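Local coordinates for DNA repair protein RAD2 (Saccharomyces cerevisiae, PDB 4Q0W) that cuts single-stranded DNA as a magnesium-dependent endonuclease, making an incision needed for nucleotide excision repair of DNA damaged by UV light, bulky adducts or cross-links, at residues Glu173-Cys176 and Ala177-Leu180; Asn268-Asp271 and Trp272-Gly276. One frame throughout, in Å; residues are numbered along the deposited sequence.

Overall arrangement
The two contacts are a worked example of how one helical bonding pattern serves different places in a fold. Each lies within a single helix, 172-181 for interaction 1 and 266-278 for interaction 2, and each is threaded by four backbone bonds from residue i+4 to residue i. They lie on different helices, with centres about 35 Å apart and nearest atoms about 25 Å apart. Interaction 1 is mostly buried against the central sheet of the catalytic core of Rad2 and carries a calcium ligand at one end. Interaction 2 is only partly buried, far from the metal site, and relies on aromatic side chains and amide groups facing a neighbouring helix and loop.

Interaction 1. Residues Glu173-Cys176 and Ala177-Leu180; sequences EAQC and AELL. With CA (calcium ion), chain E.
Ala-177 N donates to Glu-173 O at 3.1 Å, the first of four bonds that make Glu-173 to Leu-180 a regular alpha-helical stretch of helix 172-181. Glu-178 N, Leu-179 N and Leu-180 N repeat the pattern toward the carbonyls of Ala-174, Gln-175 and Cys-176, and the shortest of the set is Leu-179 N to Gln-175 O at 2.9 Å.

Among the side chains the contacts are looser. The amide of Gln-175 is carried along the helix by a bend at chi2 (72°), which sets NE2 3.7 Å from CD2 of Leu-179. NE2 also passes CG of Glu-178, with the amide plane perpendicular to the carboxylate plane; Gln-175 OE1 accepts from Asp-323 N. Cys-176 and Leu-179 turn to the sheet, both reaching Val-74, while Cys-176 also touches Ala-27 and Ile-188.

Metal binding occupies the start of the stretch. Glu-173 OE2 holds the calcium ion at 2.2 Å, whereas OE1 of the same carboxylate stays 3.8 Å from the calcium ion, so the coordination is through one oxygen. Two waters, and Asp-194 OD2, also bind the ion. Glu-173 probably also binds one of the two magnesium ions thought to take part in cleavage. The chemistry thus implies a metal ligand carried on a backbone-bonded helix whose apolar flank is packed on the central sheet, to which both N-domain and I-domain contribute strands.

Interaction 2. Residues Asn268-Asp271 and Trp272-Gly276; sequences NFKD and WYNNG
Phe-269 and Trp-272 both set CG opposite the backbone N (chi1 168° and 164°), and these torsions bring the two rings together one turn along helix 266-278. Trp-272 CE3 and CZ3 meet Phe-269 CD1 and CE1 obliquely, with Phe-269 CE1 3.8 Å from Trp-272 CZ3. At the indole edge, near its plane, lies the carbonyl of Phe-269, whose O is 3.6 Å from Trp-272 CE3.

A second side-chain pair forms four residues apart. Lys-270 is extended through its first two torsions, and its CG lies 3.4 Å from ND2 of Asn-274, the lysine chain passing the amide at a slant. The polar atoms have partners beyond the helix: Lys-270 NZ donates to Phe-308 O and Asp-305 O, the same Asn-274 ND2 to Leu-304 O, and Tyr-273 OH bonds to Ile-302 O.

The backbone is held by i+4 to i bonds; the straightest is Asn-274 N to Lys-270 O, 2.8 Å with an N-H...O angle of 173°. Asn-275 N to Asp-271 O is equally short but more bent.

Away from the metal site, the helix packs on helix 288-299: Phe-269 touches Leu-293 and Leu-297, and Arg-294 makes a cation-pi contact with Trp-272 while donating to the carbonyl oxygens of Trp-272 and Tyr-273. What follows is a helix pinned to its neighbour by aromatic packing and arginine bonds, and to residues 302-308 by side-chain bonds to backbone carbonyls.

Interaction 1. Residues Glu173-Cys176 and Ala177-Leu180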
loop_
_atom_site.group_PDB
_atom_site.type_symbol
_atom_site.label_atom_id
_atom_site.label_comp_id
_atom_site.label_asym_id
_atom_site.label_seq_id
_atom_site.Cartn_x
_atom_site.Cartn_y
_atom_site.Cartn_z
ATOM N N GLU A 173 -4.970 -20.345 -22.874
ATOM C CA GLU A 173 -3.559 -19.962 -22.789
ATOM C C GLU A 173 -2.653 -21.178 -22.877
ATOM O O GLU A 173 -1.590 -21.118 -23.492
ATOM C CB GLU A 173 -3.236 -19.218 -21.482
ATOM C CG GLU A 173 -4.261 -18.213 -21.045
ATOM C CD GLU A 173 -5.222 -18.800 -20.041
ATOM O OE1 GLU A 173 -6.335 -19.210 -20.444
ATOM O OE2 GLU A 173 -4.854 -18.864 -18.848
ATOM N N ALA A 174 -3.063 -22.273 -22.241
ATOM C CA ALA A 174 -2.283 -23.506 -22.313
ATOM C C ALA A 174 -2.221 -23.993 -23.754
ATOM O O ALA A 174 -1.159 -24.367 -24.254
ATOM C CB ALA A 174 -2.868 -24.585 -21.400
ATOM N N GLN A 175 -3.366 -23.991 -24.420
ATOM C CA GLN A 175 -3.411 -24.426 -25.815
ATOM C C GLN A 175 -2.574 -23.504 -26.703
ATOM O O GLN A 175 -1.890 -23.976 -27.619
ATOM C CB GLN A 175 -4.849 -24.484 -26.319
ATOM C CG GLN A 175 -4.970 -24.987 -27.765
ATOM C CD GLN A 175 -4.694 -26.474 -27.871
ATOM O OE1 GLN A 175 -5.348 -27.284 -27.204
ATOM N NE2 GLN A 175 -3.716 -26.843 -28.692
ATOM N N CYS A 176 -2.598 -22.198 -26.429
ATOM C CA CYS A 176 -1.758 -21.264 -27.199
ATOM C C CYS A 176 -0.278 -21.635 -27.085
ATOM O O CYS A 176 0.437 -21.691 -28.088
ATOM C CB CYS A 176 -1.968 -19.812 -26.753
ATOM S SG CYS A 176 -3.603 -19.102 -27.176
ATOM N N ALA A 177 0.175 -21.900 -25.862
ATOM C CA ALA A 177 1.577 -22.278 -25.634
ATOM C C ALA A 177 1.938 -23.534 -26.430
ATOM O O ALA A 177 3.044 -23.651 -26.977
ATOM C CB ALA A 177 1.837 -22.492 -24.134
ATOM N N GLU A 178 0.998 -24.469 -26.496
ATOM C CA GLU A 178 1.206 -25.707 -27.240
ATOM C C GLU A 178 1.319 -25.429 -28.744
ATOM O O GLU A 178 2.185 -25.996 -29.418
ATOM C CB GLU A 178 0.074 -26.706 -26.943
ATOM C CG GLU A 178 0.123 -28.003 -27.753
ATOM C CD GLU A 178 1.219 -28.975 -27.303
ATOM O OE1 GLU A 178 1.947 -28.682 -26.332
ATOM O OE2 GLU A 178 1.352 -30.044 -27.931
ATOM N N LEU A 179 0.461 -24.548 -29.263
ATOM C CA LEU A 179 0.532 -24.182 -30.676
ATOM C C LEU A 179 1.908 -23.619 -31.023
ATOM O O LEU A 179 2.488 -23.945 -32.072
ATOM C CB LEU A 179 -0.547 -23.156 -31.035
ATOM C CG LEU A 179 -2.008 -23.575 -30.905
ATOM C CD1 LEU A 179 -2.902 -22.517 -31.559
ATOM C CD2 LEU A 179 -2.259 -24.963 -31.509
ATOM N N LEU A 180 2.432 -22.769 -30.146
ATOM C CA LEU A 180 3.744 -22.184 -30.386
ATOM C C LEU A 180 4.818 -23.273 -30.335
ATOM O O LEU A 180 5.658 -23.358 -31.230
ATOM C CB LEU A 180 4.042 -21.066 -29.381
ATOM C CG LEU A 180 5.386 -20.346 -29.540
ATOM C CD1 LEU A 180 5.514 -19.654 -30.909
ATOM C CD2 LEU A 180 5.597 -19.343 -28.413
HETATM CA CA CA E . -5.584 -18.449 -16.796
HETATM O O HOH W 1 -6.528 -16.495 -15.622
HETATM O O HOH W 2 -7.544 -17.306 -17.489
#

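Interaction 2. Residues Asn268-Asp271 and Trp272-Gly276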
loop_
_atom_site.group_PDB
_atom_site.type_symbol
_atom_site.label_atom_id
_atom_site.label_comp_id
_atom_site.label_asym_id
_atom_site.label_seq_id
_atom_site.Cartn_x
_atom_site.Cartn_y
_atom_site.Cartn_z
ATOM N N ASN A 268 13.383 -26.317 -0.317
ATOM C CA ASN A 268 14.448 -25.761 0.511
ATOM C C ASN A 268 13.928 -24.696 1.470
ATOM O O ASN A 268 14.349 -24.631 2.628
ATOM C CB ASN A 268 15.594 -25.212 -0.355
ATOM C CG ASN A 268 16.195 -26.275 -1.264
ATOM O OD1 ASN A 268 15.945 -27.471 -1.083
ATOM N ND2 ASN A 268 16.979 -25.846 -2.250
ATOM N N PHE A 269 13.020 -23.858 0.981
ATOM C CA PHE A 269 12.404 -22.823 1.806
ATOM C C PHE A 269 11.611 -23.502 2.939
ATOM O O PHE A 269 11.781 -23.158 4.114
ATOM C CB PHE A 269 11.531 -21.922 0.906
ATOM C CG PHE A 269 10.612 -20.972 1.643
ATOM C CD1 PHE A 269 11.097 -20.066 2.580
ATOM C CD2 PHE A 269 9.252 -20.952 1.344
ATOM C CE1 PHE A 269 10.225 -19.175 3.242
ATOM C CE2 PHE A 269 8.373 -20.070 1.996
ATOM C CZ PHE A 269 8.862 -19.180 2.943
ATOM N N LYS A 270 10.778 -24.483 2.591
ATOM C CA LYS A 270 9.973 -25.176 3.597
ATOM C C LYS A 270 10.855 -25.825 4.656
ATOM O O LYS A 270 10.649 -25.621 5.853
ATOM C CB LYS A 270 9.071 -26.242 2.973
ATOM C CG LYS A 270 8.321 -27.063 4.041
ATOM C CD LYS A 270 7.285 -28.008 3.439
ATOM C CE LYS A 270 7.927 -29.166 2.671
ATOM N NZ LYS A 270 6.866 -30.022 2.021
ATOM N N ASP A 271 11.854 -26.583 4.209
ATOM C CA ASP A 271 12.764 -27.260 5.137
ATOM C C ASP A 271 13.411 -26.245 6.088
ATOM O O ASP A 271 13.451 -26.454 7.308
ATOM C CB ASP A 271 13.830 -28.067 4.375
ATOM C CG ASP A 271 13.255 -29.307 3.697
ATOM O OD1 ASP A 271 12.148 -29.750 4.076
ATOM O OD2 ASP A 271 13.909 -29.839 2.771
ATOM N N TRP A 272 13.876 -25.130 5.540
ATOM C CA TRP A 272 14.457 -24.073 6.371
ATOM C C TRP A 272 13.494 -23.574 7.453
ATOM O O TRP A 272 13.854 -23.457 8.627
ATOM C CB TRP A 272 14.892 -22.886 5.512
ATOM C CG TRP A 272 15.112 -21.671 6.336
ATOM C CD1 TRP A 272 16.219 -21.381 7.100
ATOM C CD2 TRP A 272 14.200 -20.580 6.523
ATOM N NE1 TRP A 272 16.045 -20.173 7.739
ATOM C CE2 TRP A 272 14.819 -19.660 7.400
ATOM C CE3 TRP A 272 12.934 -20.283 6.019
ATOM C CZ2 TRP A 272 14.206 -18.465 7.784
ATOM C CZ3 TRP A 272 12.322 -19.104 6.409
ATOM C CH2 TRP A 272 12.960 -18.208 7.281
ATOM N N TYR A 273 12.268 -23.274 7.049
ATOM C CA TYR A 273 11.258 -22.761 7.970
ATOM C C TYR A 273 10.887 -23.806 9.010
ATOM O O TYR A 273 10.932 -23.545 10.210
ATOM C CB TYR A 273 10.008 -22.378 7.176
ATOM C CG TYR A 273 8.874 -21.800 7.988
ATOM C CD1 TYR A 273 9.051 -20.658 8.765
ATOM C CD2 TYR A 273 7.612 -22.355 7.927
ATOM C CE1 TYR A 273 8.006 -20.117 9.481
ATOM C CE2 TYR A 273 6.553 -21.811 8.628
ATOM C CZ TYR A 273 6.755 -20.696 9.401
ATOM O OH TYR A 273 5.696 -20.163 10.102
ATOM N N ASN A 274 10.502 -24.989 8.541
ATOM C CA ASN A 274 10.063 -26.040 9.447
ATOM C C ASN A 274 11.162 -26.548 10.375
ATOM O O ASN A 274 10.925 -26.713 11.577
ATOM C CB ASN A 274 9.421 -27.187 8.673
ATOM C CG ASN A 274 8.063 -26.807 8.109
ATOM O OD1 ASN A 274 7.512 -25.769 8.462
ATOM N ND2 ASN A 274 7.506 -27.661 7.262
ATOM N N ASN A 275 12.354 -26.801 9.837
ATOM C CA ASN A 275 13.447 -27.276 10.688
ATOM C C ASN A 275 13.758 -26.291 11.808
ATOM O O ASN A 275 14.020 -26.690 12.948
ATOM C CB ASN A 275 14.724 -27.536 9.887
ATOM C CG ASN A 275 14.587 -28.687 8.921
ATOM O OD1 ASN A 275 13.619 -29.444 8.963
ATOM N ND2 ASN A 275 15.571 -28.831 8.045
ATOM N N GLY A 276 13.734 -25.003 11.475
ATOM C CA GLY A 276 14.035 -23.960 12.441
ATOM C C GLY A 276 12.917 -23.730 13.440
ATOM O O GLY A 276 13.164 -23.298 14.572
#